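Local coordinates for putative peroxiredoxin MT2298 (Mycobacterium tuberculosis, PDB 5C04), which probably reduces hydrogen peroxide and organic hydroperoxides to water and alcohols as a thiol-dependent peroxidase that takes its electrons from mycoredoxin, at residues A9-L14 / V101-Y105; R15-Q19 / P75-K79; Y27-N32 / N62-L68. The protein carries 1 engineered substitution. All coordinates share one frame; numbering follows the deposited sequence. Where two conformers were deposited one is given.

Contact 1 (A9-L14 / V101-Y105)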
# COMPACT_ATOMS: atom_id res chain seq x y z
N ALA A 9 1.94 26.24 -2.17
CA ALA A 9 1.68 24.79 -2.08
C ALA A 9 2.12 24.08 -3.37
O ALA A 9 1.65 24.44 -4.44
CB ALA A 9 0.20 24.56 -1.87
N PRO A 10 3.00 23.04 -3.27
CA PRO A 10 3.40 22.32 -4.47
C PRO A 10 2.21 21.72 -5.19
O PRO A 10 1.34 21.15 -4.53
CB PRO A 10 4.34 21.24 -3.93
CG PRO A 10 4.97 21.88 -2.75
CD PRO A 10 3.90 22.73 -2.14
N ASP A 11 2.15 21.82 -6.51
CA ASP A 11 1.05 21.19 -7.24
C ASP A 11 1.23 19.68 -7.22
O ASP A 11 2.34 19.15 -7.08
CB ASP A 11 0.94 21.63 -8.70
CG ASP A 11 -0.50 21.49 -9.27
OD1 ASP A 11 -1.46 21.12 -8.52
OD2 ASP A 11 -0.69 21.79 -10.48
N PHE A 12 0.11 19.01 -7.37
CA PHE A 12 0.13 17.57 -7.51
C PHE A 12 -1.07 17.10 -8.29
O PHE A 12 -2.10 17.77 -8.32
CB PHE A 12 0.19 16.85 -6.14
CG PHE A 12 -0.99 17.14 -5.22
CD1 PHE A 12 -2.24 16.56 -5.44
CD2 PHE A 12 -0.84 17.97 -4.11
CE1 PHE A 12 -3.31 16.82 -4.59
CE2 PHE A 12 -1.91 18.22 -3.26
CZ PHE A 12 -3.14 17.64 -3.49
N THR A 13 -0.92 15.92 -8.90
CA THR A 13 -2.02 15.21 -9.51
C THR A 13 -1.96 13.77 -9.03
O THR A 13 -0.98 13.06 -9.33
CB THR A 13 -1.94 15.23 -11.05
OG1 THR A 13 -1.78 16.58 -11.51
CG2 THR A 13 -3.20 14.62 -11.66
N LEU A 14 -3.00 13.33 -8.32
CA LEU A 14 -3.02 11.97 -7.73
C LEU A 14 -4.37 11.29 -7.99
O LEU A 14 -5.40 11.94 -8.15
CB LEU A 14 -2.77 12.03 -6.21
CG LEU A 14 -1.41 12.58 -5.75
CD1 LEU A 14 -1.38 12.75 -4.23
CD2 LEU A 14 -0.22 11.74 -6.19
N VAL A 101 4.65 13.23 -3.14
CA VAL A 101 3.92 14.45 -2.73
C VAL A 101 4.21 14.75 -1.27
O VAL A 101 4.48 15.90 -0.90
CB VAL A 101 2.42 14.36 -3.04
CG1 VAL A 101 1.71 15.62 -2.56
CG2 VAL A 101 2.23 14.17 -4.54
N SER A 102 4.17 13.72 -0.44
CA SER A 102 4.53 13.88 0.97
C SER A 102 5.92 14.51 1.15
O SER A 102 6.12 15.42 1.97
CB SER A 102 4.43 12.51 1.67
OG SER A 102 3.12 11.97 1.56
N GLN A 103 6.88 14.06 0.34
CA GLN A 103 8.23 14.63 0.34
C GLN A 103 8.23 16.09 -0.09
O GLN A 103 8.94 16.89 0.50
CB GLN A 103 9.16 13.84 -0.57
CG GLN A 103 9.52 12.47 -0.04
CD GLN A 103 10.39 11.72 -1.03
OE1 GLN A 103 10.15 11.76 -2.24
NE2 GLN A 103 11.42 11.06 -0.53
N ALA A 104 7.47 16.42 -1.14
CA ALA A 104 7.37 17.82 -1.62
C ALA A 104 6.85 18.75 -0.56
O ALA A 104 7.19 19.96 -0.57
CB ALA A 104 6.46 17.91 -2.85
N TYR A 105 5.96 18.26 0.31
CA TYR A 105 5.42 19.06 1.39
C TYR A 105 6.27 19.00 2.66
O TYR A 105 5.96 19.70 3.63
CB TYR A 105 3.94 18.68 1.68
CG TYR A 105 2.96 19.31 0.71
CD1 TYR A 105 2.79 18.82 -0.59
CD2 TYR A 105 2.22 20.44 1.08
CE1 TYR A 105 1.92 19.42 -1.50
CE2 TYR A 105 1.32 21.03 0.20
CZ TYR A 105 1.20 20.54 -1.10
OH TYR A 105 0.34 21.10 -2.01
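Tyr105, Pro10 and Val101 bury the most surface where the N-terminal arm of this thioredoxin-fold peroxiredoxin, leading into strand 13-16, passes the short helix 100-104. Pro10 lies over one face of the Tyr105 ring in a CH-pi contact: its CD sits 3.9 Å from the ring centroid, displaced toward the rim, and comes within 3.6 Å of Tyr105 CZ. Beside this, Pro10 CB meets Ala104 CB at 4.1 Å, so the proline ring touches both Ala104 and Tyr105. The methyls of Val101 fill the next position along the arm. Val101 CG2 touches both Phe12 CB (3.7 Å) and Leu14 CD2 (3.8 Å), while CG1 meets Phe12 CD2 obliquely. Phe12 carries its ring between its own backbone N and carbonyl carbon (chi1 61°), and this places the ring edge next to the tyrosine hydroxyl. Phe37 and Phe120 also meet the Tyr105 ring, which therefore belongs to an aromatic cluster on the sheet. Its buried polar end is satisfied by the arm itself: Tyr105 OH donates to Pro10 O over 2.7 Å, in the carbonyl plane on a lone pair, with a C=O...O angle of 140°.

Contact 2 (R15-Q19 / P75-K79)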
# COMPACT_ATOMS: atom_id res chain seq x y z
N ARG A 15 -4.36 9.98 -7.97
CA ARG A 15 -5.57 9.20 -8.06
C ARG A 15 -6.35 9.10 -6.76
O ARG A 15 -5.77 8.82 -5.69
CB ARG A 15 -5.22 7.78 -8.49
CG ARG A 15 -4.40 7.68 -9.76
CD ARG A 15 -5.31 7.35 -10.93
NE ARG A 15 -4.55 7.31 -12.16
CZ ARG A 15 -5.06 7.56 -13.35
NH1 ARG A 15 -6.35 7.86 -13.47
NH2 ARG A 15 -4.27 7.53 -14.41
N ASP A 16 -7.67 9.26 -6.82
CA ASP A 16 -8.53 8.96 -5.68
C ASP A 16 -8.96 7.50 -5.64
O ASP A 16 -8.53 6.70 -6.50
CB ASP A 16 -9.73 9.95 -5.58
CG ASP A 16 -10.81 9.73 -6.65
OD1 ASP A 16 -10.85 8.67 -7.33
OD2 ASP A 16 -11.67 10.65 -6.79
N GLN A 17 -9.78 7.14 -4.67
CA GLN A 17 -10.18 5.74 -4.42
C GLN A 17 -10.95 5.13 -5.59
O GLN A 17 -11.02 3.92 -5.72
CB GLN A 17 -10.98 5.58 -3.13
CG GLN A 17 -12.30 6.38 -3.08
CD GLN A 17 -12.17 7.73 -2.39
OE1 GLN A 17 -11.25 8.48 -2.67
NE2 GLN A 17 -13.10 8.03 -1.51
N ASN A 18 -11.53 5.99 -6.42
CA ASN A 18 -12.22 5.56 -7.64
C ASN A 18 -11.35 5.65 -8.90
O ASN A 18 -11.87 5.55 -10.03
CB ASN A 18 -13.49 6.40 -7.76
CG ASN A 18 -14.44 6.16 -6.61
OD1 ASN A 18 -14.81 5.01 -6.34
ND2 ASN A 18 -14.80 7.21 -5.89
N GLN A 19 -10.04 5.83 -8.72
CA GLN A 19 -9.05 5.99 -9.79
C GLN A 19 -9.26 7.23 -10.67
O GLN A 19 -8.70 7.34 -11.76
CB GLN A 19 -8.90 4.68 -10.60
CG GLN A 19 -8.17 3.63 -9.76
CD GLN A 19 -8.45 2.18 -10.15
OE1 GLN A 19 -8.48 1.30 -9.29
NE2 GLN A 19 -8.62 1.93 -11.43
N PRO A 75 -5.09 3.08 -4.89
CA PRO A 75 -6.54 3.25 -4.85
C PRO A 75 -7.36 2.05 -4.37
O PRO A 75 -8.32 2.26 -3.68
CB PRO A 75 -6.91 3.67 -6.29
CG PRO A 75 -5.67 4.34 -6.76
CD PRO A 75 -4.52 3.55 -6.15
N PRO A 76 -6.99 0.80 -4.72
CA PRO A 76 -7.85 -0.31 -4.23
C PRO A 76 -7.89 -0.41 -2.70
O PRO A 76 -8.92 -0.78 -2.15
CB PRO A 76 -7.20 -1.56 -4.85
CG PRO A 76 -6.53 -1.05 -6.08
CD PRO A 76 -6.01 0.33 -5.71
N THR A 77 -6.76 -0.14 -2.03
CA THR A 77 -6.77 -0.09 -0.58
C THR A 77 -7.73 0.96 -0.07
O THR A 77 -8.52 0.72 0.85
CB THR A 77 -5.35 0.19 -0.06
OG1 THR A 77 -4.53 -0.96 -0.37
CG2 THR A 77 -5.31 0.43 1.44
N HIS A 78 -7.61 2.16 -0.65
CA HIS A 78 -8.44 3.28 -0.22
C HIS A 78 -9.90 3.10 -0.56
O HIS A 78 -10.75 3.52 0.22
CB HIS A 78 -7.88 4.56 -0.78
CG HIS A 78 -6.55 4.94 -0.18
ND1 HIS A 78 -5.71 5.85 -0.75
CD2 HIS A 78 -5.92 4.49 0.94
CE1 HIS A 78 -4.62 5.97 -0.01
NE2 HIS A 78 -4.72 5.15 1.02
N LYS A 79 -10.19 2.42 -1.67
CA LYS A 79 -11.58 2.12 -2.01
C LYS A 79 -12.26 1.24 -0.97
O LYS A 79 -13.38 1.54 -0.50
CB LYS A 79 -11.69 1.50 -3.40
CG LYS A 79 -13.13 1.21 -3.84
CD LYS A 79 -14.01 2.46 -3.81
CE LYS A 79 -15.34 2.23 -4.50
NZ LYS A 79 -16.23 3.43 -4.35
O HOH W 1 -6.72 6.48 -3.31
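Lys79 reaches from near the start of helix 75-85 to Asn18 in the beta hairpin between strands 13-16 and 21-23, whose bend is a type I turn from Asp16 to Gln19. Lys79 CB rests 3.4 Å from Gln17 O. CG, anti to the backbone N (chi1 -178°), stays near the same oxygen, and a bend at chi2 (57°) then carries the chain along the turn. Lys79 CD lies 3.7 Å from Asn18 OD1 and Lys79 CE 3.4 Å from that atom. At the tip, Lys79 NZ donates to Asn18 OD1 at 2.9 Å, in the amide carbonyl plane on a lone pair. Within the hairpin, Asp16 OD1 accepts from Asn18 N, met from above its carboxylate plane, an Asx turn. Pro75 packs against the turn, its CB 3.4 Å from Asp16 O and 3.7 Å from Gln19 CG. Gln17 turns its amide away from the helix to the backbone of Phe89 and Leu91, leaving its CB against the helix backbone. Pro76, whose CB points away from the turn, packs on Thr43 of the second subunit. A water lies between the segments, 2.8 Å from His78 ND1 in the imidazole plane and only weakly bonded to Arg15 O.

Contact 3 (Y27-N32 / N62-L68)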
# COMPACT_ATOMS: atom_id res chain seq x y z
N TYR A 27 -8.68 23.57 -7.68
CA TYR A 27 -9.46 24.28 -6.67
C TYR A 27 -9.20 25.80 -6.61
O TYR A 27 -9.92 26.54 -5.92
CB TYR A 27 -9.21 23.67 -5.29
CG TYR A 27 -9.71 22.25 -5.13
CD1 TYR A 27 -11.05 21.99 -4.84
CD2 TYR A 27 -8.85 21.16 -5.30
CE1 TYR A 27 -11.50 20.68 -4.68
CE2 TYR A 27 -9.30 19.86 -5.15
CZ TYR A 27 -10.62 19.63 -4.85
OH TYR A 27 -11.07 18.33 -4.70
N ARG A 28 -8.16 26.25 -7.31
CA ARG A 28 -7.80 27.67 -7.27
C ARG A 28 -8.92 28.56 -7.73
O ARG A 28 -9.61 28.26 -8.71
CB ARG A 28 -6.55 27.97 -8.08
CG ARG A 28 -5.28 27.63 -7.33
CD ARG A 28 -4.12 28.42 -7.88
NE ARG A 28 -2.85 27.89 -7.41
CZ ARG A 28 -1.66 28.38 -7.75
NH1 ARG A 28 -1.59 29.41 -8.57
NH2 ARG A 28 -0.55 27.83 -7.27
N GLY A 29 -9.11 29.65 -6.99
CA GLY A 29 -10.16 30.62 -7.26
C GLY A 29 -11.53 30.21 -6.76
O GLY A 29 -12.46 31.02 -6.80
N ALA A 30 -11.66 28.97 -6.27
CA ALA A 30 -12.96 28.43 -5.89
C ALA A 30 -13.03 28.03 -4.41
O ALA A 30 -13.92 28.45 -3.69
CB ALA A 30 -13.29 27.23 -6.77
N LYS A 31 -12.09 27.19 -3.97
CA LYS A 31 -12.11 26.65 -2.62
C LYS A 31 -10.76 26.70 -1.91
O LYS A 31 -9.70 26.56 -2.53
CB LYS A 31 -12.60 25.21 -2.66
CG LYS A 31 -14.03 25.06 -3.17
CD LYS A 31 -14.47 23.61 -3.14
CE LYS A 31 -15.76 23.40 -3.90
NZ LYS A 31 -16.92 23.92 -3.13
N ASN A 32 -10.83 26.90 -0.59
CA ASN A 32 -9.73 26.58 0.31
C ASN A 32 -9.66 25.06 0.43
O ASN A 32 -10.69 24.38 0.48
CB ASN A 32 -9.92 27.22 1.68
CG ASN A 32 -10.14 28.72 1.57
OD1 ASN A 32 -9.28 29.43 1.04
ND2 ASN A 32 -11.29 29.19 2.04
N ASN A 62 -17.65 21.79 1.68
CA ASN A 62 -18.81 22.69 1.58
C ASN A 62 -18.56 23.69 0.44
O ASN A 62 -17.66 23.48 -0.36
CB ASN A 62 -19.06 23.37 2.93
CG ASN A 62 -17.86 24.14 3.46
OD1 ASN A 62 -17.23 24.93 2.74
ND2 ASN A 62 -17.54 23.91 4.73
N ASP A 63 -19.36 24.75 0.36
CA ASP A 63 -19.20 25.75 -0.70
C ASP A 63 -17.85 26.48 -0.67
O ASP A 63 -17.37 26.92 -1.72
CB ASP A 63 -20.33 26.79 -0.65
CG ASP A 63 -21.69 26.20 -1.01
OD1 ASP A 63 -21.74 25.13 -1.65
OD2 ASP A 63 -22.72 26.83 -0.67
N ASP A 64 -17.25 26.59 0.51
CA ASP A 64 -15.98 27.33 0.68
C ASP A 64 -14.72 26.47 0.76
O ASP A 64 -13.61 26.97 0.52
CB ASP A 64 -16.05 28.17 1.95
CG ASP A 64 -17.26 29.08 1.98
OD1 ASP A 64 -17.58 29.65 0.93
OD2 ASP A 64 -17.89 29.20 3.05
N SER A 65 -14.88 25.18 1.11
CA SER A 65 -13.75 24.31 1.49
C SER A 65 -13.84 22.94 0.83
O SER A 65 -14.94 22.42 0.58
CB SER A 65 -13.72 24.12 3.02
OG SER A 65 -13.75 25.40 3.69
N ALA A 66 -12.68 22.35 0.58
CA ALA A 66 -12.58 20.95 0.18
C ALA A 66 -11.58 20.28 1.09
O ALA A 66 -10.69 20.94 1.63
CB ALA A 66 -12.15 20.83 -1.27
N ALA A 67 -11.74 18.97 1.29
CA ALA A 67 -10.80 18.20 2.09
C ALA A 67 -10.30 16.99 1.31
O ALA A 67 -11.10 16.27 0.71
CB ALA A 67 -11.44 17.75 3.38
N LEU A 68 -8.99 16.80 1.35
CA LEU A 68 -8.34 15.67 0.67
C LEU A 68 -7.45 14.94 1.64
O LEU A 68 -6.55 15.54 2.23
CB LEU A 68 -7.48 16.18 -0.49
CG LEU A 68 -8.17 17.13 -1.48
CD1 LEU A 68 -7.18 17.79 -2.43
CD2 LEU A 68 -9.22 16.38 -2.26
O HOH W 2 -12.93 28.02 3.96
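Lys31 sets its CG beside its own backbone N (chi1 -63°), runs extended as far as CE and then bends at chi4 (-75°), which brings NZ to the carbonyls of Asn62 and Asp63. Lys31 NZ donates to Asn62 O at 2.9 Å, tilted out of that carbonyl plane, and weakly to Asp63 O at 3.3 Å. The next residue, Asn32, begins the parallel pairing of strands 32-37 and 65-71, the neighbouring strands of a beta-alpha-beta unit crossed over by helix 44-55. Asn32 N donates to Asp64 O at 3.0 Å, and Ala66 N returns a bond to Asn32 O at 2.8 Å (N-H...O angle 157°), so Asn32 spans both sides of Ser65. The side chains of Asn32 and Ser65 lie on one face of the sheet, which helix 143-150 covers, and a water joins Asn32 ND2 to Ser65 OG. On the other face Tyr27 leans obliquely against the strand: CE1 touches Ala66 CB at 3.5 Å and OH reaches Leu68 CD2 at 3.6 Å. In the turn before the strand, Asn62 OD1 accepts from Asp64 N at 2.8 Å, an Asx turn. Lysine and turn are thus joined through main-chain oxygens and not through a salt bridge; the ammonium charge would probably polarise those carbonyls, and the carboxylate of Asp63, close by but not in contact, may help to stabilise that charge.

All three contacts are partly buried. Contact 1 lies closest to the centre of the chain and is mostly apolar and aromatic, with a single tyrosine hydroxyl bonded to the chain. Contact 2, continuing the same strand 13-16 into its hairpin turn, is the most surface-like, four of its nine touching residues being exposed; it meets helix 75-85 at a more polar rim close to the dimer partner, with the His78 side chain about 9 Å from that of Cys46, probably the active-site cysteine. Contact 3 alone pairs strands, combining backbone bonds with a lysine bonded to main-chain carbonyls and a tyrosine packed on the strand. It touches contact 1 where Phe12 CZ meets Leu68 CD1, but not contact 2.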